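Local atomic coordinates of DNA gyrase, B subunit, truncated (Myxococcus xanthus, PDB entry 3CWV), a protein that probably uses ATP to break, pass and rejoin double-stranded DNA, as type II topoisomerases of the GyrB family do. Residues C23-Y36 with I163-R177. Residues are numbered along the deposited sequence; the frame is centred on the assembly and turned at random.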
loop_
_atom_site.group_PDB
_atom_site.type_symbol
_atom_site.label_atom_id
_atom_site.label_comp_id
_atom_site.label_asym_id
_atom_site.label_seq_id
_atom_site.Cartn_x
_atom_site.Cartn_y
_atom_site.Cartn_z
ATOM N N CYS A 23 14.295 3.509 -9.788
ATOM C CA CYS A 23 13.950 3.749 -8.400
ATOM C C CYS A 23 13.804 5.245 -8.079
ATOM O O CYS A 23 13.649 5.622 -6.925
ATOM C CB CYS A 23 14.940 3.025 -7.447
ATOM S SG CYS A 23 16.651 3.531 -7.610
ATOM N N GLY A 24 13.794 6.088 -9.114
ATOM C CA GLY A 24 13.489 7.519 -8.928
ATOM C C GLY A 24 14.745 8.390 -8.917
ATOM O O GLY A 24 14.836 9.406 -9.611
ATOM N N ASP A 25 15.708 7.981 -8.100
ATOM C CA ASP A 25 17.019 8.612 -8.042
ATOM C C ASP A 25 17.938 7.654 -7.296
ATOM O O ASP A 25 17.514 6.556 -6.930
ATOM C CB ASP A 25 16.972 10.005 -7.368
ATOM C CG ASP A 25 16.468 9.996 -5.904
ATOM O OD1 ASP A 25 16.835 9.165 -5.035
ATOM O OD2 ASP A 25 15.711 10.913 -5.594
ATOM N N VAL A 26 19.194 8.055 -7.098
ATOM C CA VAL A 26 20.117 7.264 -6.268
ATOM C C VAL A 26 20.518 7.956 -4.962
ATOM O O VAL A 26 21.575 7.653 -4.378
ATOM C CB VAL A 26 21.376 6.764 -7.064
ATOM C CG1 VAL A 26 20.965 5.839 -8.219
ATOM C CG2 VAL A 26 22.255 7.940 -7.559
ATOM N N GLY A 27 19.648 8.846 -4.494
ATOM C CA GLY A 27 19.765 9.439 -3.167
ATOM C C GLY A 27 18.805 8.788 -2.178
ATOM O O GLY A 27 18.434 7.605 -2.319
ATOM N N GLU A 28 18.382 9.560 -1.185
ATOM C CA GLU A 28 17.542 9.019 -0.109
ATOM C C GLU A 28 16.128 8.552 -0.560
ATOM O O GLU A 28 15.592 7.566 -0.035
ATOM C CB GLU A 28 17.501 10.007 1.072
ATOM C CG GLU A 28 16.298 10.888 1.146
ATOM C CD GLU A 28 15.785 10.976 2.568
ATOM O OE1 GLU A 28 14.913 11.826 2.837
ATOM O OE2 GLU A 28 16.255 10.181 3.420
ATOM N N TYR A 29 15.544 9.214 -1.554
ATOM C CA TYR A 29 14.240 8.775 -2.097
ATOM C C TYR A 29 14.337 7.373 -2.746
ATOM O O TYR A 29 13.533 6.488 -2.447
ATOM C CB TYR A 29 13.747 9.824 -3.114
ATOM C CG TYR A 29 12.519 9.496 -3.962
ATOM C CD1 TYR A 29 11.256 10.009 -3.623
ATOM C CD2 TYR A 29 12.633 8.750 -5.145
ATOM C CE1 TYR A 29 10.130 9.749 -4.418
ATOM C CE2 TYR A 29 11.518 8.491 -5.941
ATOM C CZ TYR A 29 10.277 8.993 -5.577
ATOM O OH TYR A 29 9.179 8.717 -6.366
ATOM N N GLY A 30 15.310 7.185 -3.647
ATOM C CA GLY A 30 15.444 5.913 -4.348
ATOM C C GLY A 30 15.809 4.790 -3.412
ATOM O O GLY A 30 15.332 3.651 -3.566
ATOM N N LEU A 31 16.669 5.106 -2.441
ATOM C CA LEU A 31 17.045 4.140 -1.408
ATOM C C LEU A 31 15.817 3.612 -0.698
ATOM O O LEU A 31 15.686 2.413 -0.518
ATOM C CB LEU A 31 17.951 4.786 -0.346
ATOM C CG LEU A 31 18.365 3.847 0.786
ATOM C CD1 LEU A 31 19.378 2.795 0.289
ATOM C CD2 LEU A 31 18.913 4.635 2.012
ATOM N N HIS A 32 14.930 4.520 -0.270
ATOM C CA HIS A 32 13.716 4.090 0.433
ATOM C C HIS A 32 12.749 3.353 -0.497
ATOM O O HIS A 32 12.058 2.420 -0.084
ATOM C CB HIS A 32 13.043 5.271 1.115
ATOM C CG HIS A 32 13.832 5.762 2.287
ATOM N ND1 HIS A 32 13.630 5.298 3.570
ATOM C CD2 HIS A 32 14.914 6.569 2.344
ATOM C CE1 HIS A 32 14.521 5.850 4.379
ATOM N NE2 HIS A 32 15.310 6.631 3.659
ATOM N N HIS A 33 12.726 3.760 -1.755
ATOM C CA HIS A 33 11.912 3.037 -2.756
ATOM C C HIS A 33 12.224 1.567 -2.916
ATOM O O HIS A 33 11.334 0.769 -3.161
ATOM C CB HIS A 33 11.902 3.774 -4.075
ATOM C CG HIS A 33 10.866 4.849 -4.097
ATOM N ND1 HIS A 33 10.867 5.885 -3.185
ATOM C CD2 HIS A 33 9.733 4.984 -4.821
ATOM C CE1 HIS A 33 9.806 6.646 -3.389
ATOM N NE2 HIS A 33 9.109 6.129 -4.386
ATOM N N LEU A 34 13.472 1.187 -2.699
ATOM C CA LEU A 34 13.803 -0.230 -2.735
ATOM C C LEU A 34 12.984 -1.005 -1.722
ATOM O O LEU A 34 12.542 -2.136 -1.989
ATOM C CB LEU A 34 15.303 -0.436 -2.472
ATOM C CG LEU A 34 16.293 0.293 -3.386
ATOM C CD1 LEU A 34 17.691 -0.186 -2.964
ATOM C CD2 LEU A 34 16.063 0.000 -4.877
ATOM N N VAL A 35 12.797 -0.421 -0.551
ATOM C CA VAL A 35 11.960 -1.026 0.485
ATOM C C VAL A 35 10.482 -0.961 0.127
ATOM O O VAL A 35 9.747 -1.948 0.323
ATOM C CB VAL A 35 12.141 -0.316 1.854
ATOM C CG1 VAL A 35 11.318 -1.040 2.911
ATOM C CG2 VAL A 35 13.615 -0.349 2.247
ATOM N N TYR A 36 10.040 0.187 -0.389
ATOM C CA TYR A 36 8.622 0.349 -0.765
ATOM C C TYR A 36 8.236 -0.666 -1.853
ATOM O O TYR A 36 7.102 -1.167 -1.855
ATOM C CB TYR A 36 8.338 1.772 -1.268
ATOM C CG TYR A 36 8.602 2.876 -0.240
ATOM C CD1 TYR A 36 8.527 2.634 1.138
ATOM C CD2 TYR A 36 8.896 4.174 -0.664
ATOM C CE1 TYR A 36 8.756 3.677 2.071
ATOM C CE2 TYR A 36 9.145 5.205 0.255
ATOM C CZ TYR A 36 9.066 4.946 1.601
ATOM O OH TYR A 36 9.310 5.957 2.489
ATOM N N ILE A 163 26.303 2.280 -5.709
ATOM C CA ILE A 163 25.252 2.903 -6.509
ATOM C C ILE A 163 24.623 4.048 -5.737
ATOM O O ILE A 163 24.438 5.143 -6.266
ATOM C CB ILE A 163 24.153 1.866 -6.911
ATOM C CG1 ILE A 163 24.737 0.793 -7.842
ATOM C CG2 ILE A 163 22.911 2.575 -7.538
ATOM C CD1 ILE A 163 23.729 -0.275 -8.329
ATOM N N PHE A 164 24.245 3.790 -4.498
ATOM C CA PHE A 164 23.496 4.774 -3.728
ATOM C C PHE A 164 24.370 5.734 -2.955
ATOM O O PHE A 164 25.406 5.347 -2.429
ATOM C CB PHE A 164 22.496 4.108 -2.802
ATOM C CG PHE A 164 21.390 3.455 -3.553
ATOM C CD1 PHE A 164 20.299 4.219 -3.991
ATOM C CD2 PHE A 164 21.486 2.107 -3.915
ATOM C CE1 PHE A 164 19.292 3.628 -4.766
ATOM C CE2 PHE A 164 20.484 1.510 -4.685
ATOM C CZ PHE A 164 19.385 2.280 -5.093
ATOM N N GLU A 165 23.915 6.979 -2.902
ATOM C CA GLU A 165 24.665 8.098 -2.313
ATOM C C GLU A 165 24.520 8.128 -0.807
ATOM O O GLU A 165 25.398 8.617 -0.115
ATOM C CB GLU A 165 24.139 9.410 -2.897
ATOM C CG GLU A 165 24.941 10.652 -2.545
ATOM C CD GLU A 165 24.151 11.954 -2.719
ATOM O OE1 GLU A 165 22.976 12.051 -2.255
ATOM O OE2 GLU A 165 24.725 12.900 -3.306
ATOM N N VAL A 166 23.393 7.625 -0.295
ATOM C CA VAL A 166 23.184 7.526 1.146
ATOM C C VAL A 166 22.667 6.117 1.401
ATOM O O VAL A 166 22.018 5.526 0.531
ATOM C CB VAL A 166 22.170 8.584 1.675
ATOM C CG1 VAL A 166 22.784 10.002 1.679
ATOM C CG2 VAL A 166 20.917 8.580 0.838
ATOM N N LEU A 167 22.985 5.572 2.566
ATOM C CA LEU A 167 22.659 4.188 2.855
ATOM C C LEU A 167 21.830 4.022 4.124
ATOM O O LEU A 167 21.411 2.915 4.454
ATOM C CB LEU A 167 23.934 3.327 2.925
ATOM C CG LEU A 167 24.840 3.316 1.695
ATOM C CD1 LEU A 167 26.160 2.597 2.008
ATOM C CD2 LEU A 167 24.121 2.695 0.448
ATOM N N ALA A 168 21.578 5.111 4.834
ATOM C CA ALA A 168 20.857 5.010 6.087
ATOM C C ALA A 168 19.335 5.101 5.890
ATOM O O ALA A 168 18.837 6.025 5.281
ATOM C CB ALA A 168 21.367 6.077 7.081
ATOM N N PHE A 169 18.594 4.107 6.373
ATOM C CA PHE A 169 17.130 4.180 6.317
ATOM C C PHE A 169 16.540 4.983 7.454
ATOM O O PHE A 169 16.998 4.877 8.586
ATOM C CB PHE A 169 16.536 2.772 6.331
ATOM C CG PHE A 169 16.830 2.001 5.093
ATOM C CD1 PHE A 169 16.160 2.297 3.900
ATOM C CD2 PHE A 169 17.797 1.006 5.095
ATOM C CE1 PHE A 169 16.436 1.578 2.746
ATOM C CE2 PHE A 169 18.080 0.299 3.939
ATOM C CZ PHE A 169 17.395 0.588 2.759
ATOM N N ASP A 170 15.520 5.781 7.146
ATOM C CA ASP A 170 14.731 6.506 8.126
ATOM C C ASP A 170 13.725 5.487 8.702
ATOM O O ASP A 170 12.728 5.164 8.049
ATOM C CB ASP A 170 14.006 7.651 7.413
ATOM C CG ASP A 170 13.207 8.542 8.360
ATOM O OD1 ASP A 170 12.700 8.073 9.403
ATOM O OD2 ASP A 170 13.083 9.741 8.051
ATOM N N ARG A 171 14.004 4.964 9.898
ATOM C CA ARG A 171 13.121 3.987 10.557
ATOM C C ARG A 171 11.686 4.468 10.738
ATOM O O ARG A 171 10.729 3.689 10.577
ATOM C CB ARG A 171 13.656 3.576 11.928
ATOM C CG ARG A 171 14.394 2.278 11.958
ATOM C CD ARG A 171 15.742 2.434 11.354
ATOM N NE ARG A 171 16.707 1.538 11.981
ATOM C CZ ARG A 171 17.987 1.463 11.630
ATOM N NH1 ARG A 171 18.798 0.611 12.252
ATOM N NH2 ARG A 171 18.455 2.243 10.657
ATOM N N ALA A 172 11.542 5.748 11.078
ATOM C CA ALA A 172 10.220 6.343 11.285
ATOM C C ALA A 172 9.356 6.316 10.035
ATOM O O ALA A 172 8.149 6.016 10.109
ATOM C CB ALA A 172 10.349 7.796 11.807
ATOM N N ARG A 173 9.924 6.669 8.881
ATOM C CA ARG A 173 9.101 6.644 7.665
ATOM C C ARG A 173 8.768 5.217 7.185
ATOM O O ARG A 173 7.687 4.981 6.664
ATOM C CB ARG A 173 9.697 7.513 6.545
ATOM C CG ARG A 173 10.489 6.807 5.514
ATOM C CD ARG A 173 10.860 7.765 4.402
ATOM N NE ARG A 173 11.657 8.870 4.923
ATOM C CZ ARG A 173 12.502 9.598 4.197
ATOM N NH1 ARG A 173 12.641 9.365 2.896
ATOM N NH2 ARG A 173 13.208 10.560 4.777
ATOM N N LEU A 174 9.689 4.279 7.380
ATOM C CA LEU A 174 9.413 2.862 7.121
ATOM C C LEU A 174 8.299 2.313 8.030
ATOM O O LEU A 174 7.384 1.639 7.533
ATOM C CB LEU A 174 10.693 2.009 7.201
ATOM C CG LEU A 174 11.807 2.313 6.177
ATOM C CD1 LEU A 174 12.887 1.273 6.340
ATOM C CD2 LEU A 174 11.284 2.368 4.706
ATOM N N SER A 175 8.342 2.614 9.337
ATOM C CA SER A 175 7.241 2.233 10.255
ATOM C C SER A 175 5.916 2.839 9.850
ATOM O O SER A 175 4.891 2.156 9.888
ATOM C CB SER A 175 7.501 2.605 11.732
ATOM O OG SER A 175 8.849 2.409 12.071
ATOM N N ARG A 176 5.915 4.117 9.466
ATOM C CA ARG A 176 4.689 4.738 8.958
ATOM C C ARG A 176 4.129 4.026 7.725
ATOM O O ARG A 176 2.927 3.891 7.600
ATOM C CB ARG A 176 4.888 6.225 8.652
ATOM C CG ARG A 176 4.820 7.122 9.889
ATOM C CD ARG A 176 4.756 8.589 9.509
ATOM N NE ARG A 176 5.989 9.028 8.859
ATOM C CZ ARG A 176 7.079 9.424 9.512
ATOM N NH1 ARG A 176 7.093 9.433 10.837
ATOM N NH2 ARG A 176 8.156 9.804 8.839
ATOM N N ARG A 177 4.986 3.585 6.807
ATOM C CA ARG A 177 4.496 2.895 5.610
ATOM C C ARG A 177 3.897 1.541 5.996
ATOM O O ARG A 177 2.925 1.069 5.390
ATOM C CB ARG A 177 5.613 2.731 4.572
ATOM C CG ARG A 177 5.244 1.934 3.320
ATOM C CD ARG A 177 4.281 2.659 2.372
ATOM N NE ARG A 177 4.819 3.938 1.905
ATOM C CZ ARG A 177 5.094 4.252 0.635
ATOM N NH1 ARG A 177 4.885 3.388 -0.366
ATOM N NH2 ARG A 177 5.573 5.459 0.369
HETATM O O HOH W 1 18.184 8.579 4.372
HETATM O O HOH W 2 10.937 8.224 1.127
#
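The guanidinium of Arg-177 lies flat on the ring of Tyr-36, its CZ 3.8 Å from the ring centroid and the planes 9° apart. This is a cation-pi stack over the face. The arginine chain bends at chi2 and chi3, which folds the group back over the ring. Water 2 bridges Tyr-36 OH and Arg-173 NH1. A leucine in place of Tyr-36 would probably leave Arg-177 without its stacking face and water 2 without one of its partners.

His-32 is sandwiched. Arg-173 lies on one face, guanidinium and ring planes 23° apart. Phe-169 turns its edge toward the opposite face in a T-shaped pair, centroids 5.5 Å apart. Arg-173 NH2 also reaches Glu-28 OE1 at 2.9 Å, on the syn side but tilted out of the carboxylate plane. The bond lies in the guanidinium plane, but the carboxylate is turned 82° to it. Asp-170, the N-cap of helix 171-184, adds a weak salt bridge to the same NH2. Water 1 ties Glu-28 OE2 to Ala-168 O.

Leu-31 sets CD2 over one face of Phe-169, while Val-35 CG2 touches CE1 of that ring at 3.5 Å. Farther along, Phe-164 meets Cys-23 SG at its ring edge, and its CZ packs 3.7 Å from Leu-34 CD1. Glu-165 N bonds to Val-26 O (2.8 Å), joining the loop to the residue just before the N-cap Gly-27 of helix 28-47.

The axes of segments 28-36 and 171-177 approach to 11.3 Å. Both helices pack on the mixed sheet, consistent with the GHKL ATPase domain of GyrB: Leu-31, Leu-34 and Phe-169 touch strand 151-159, Val-35 and Leu-174 strand 53-58, and Leu-174 also strand 189-194.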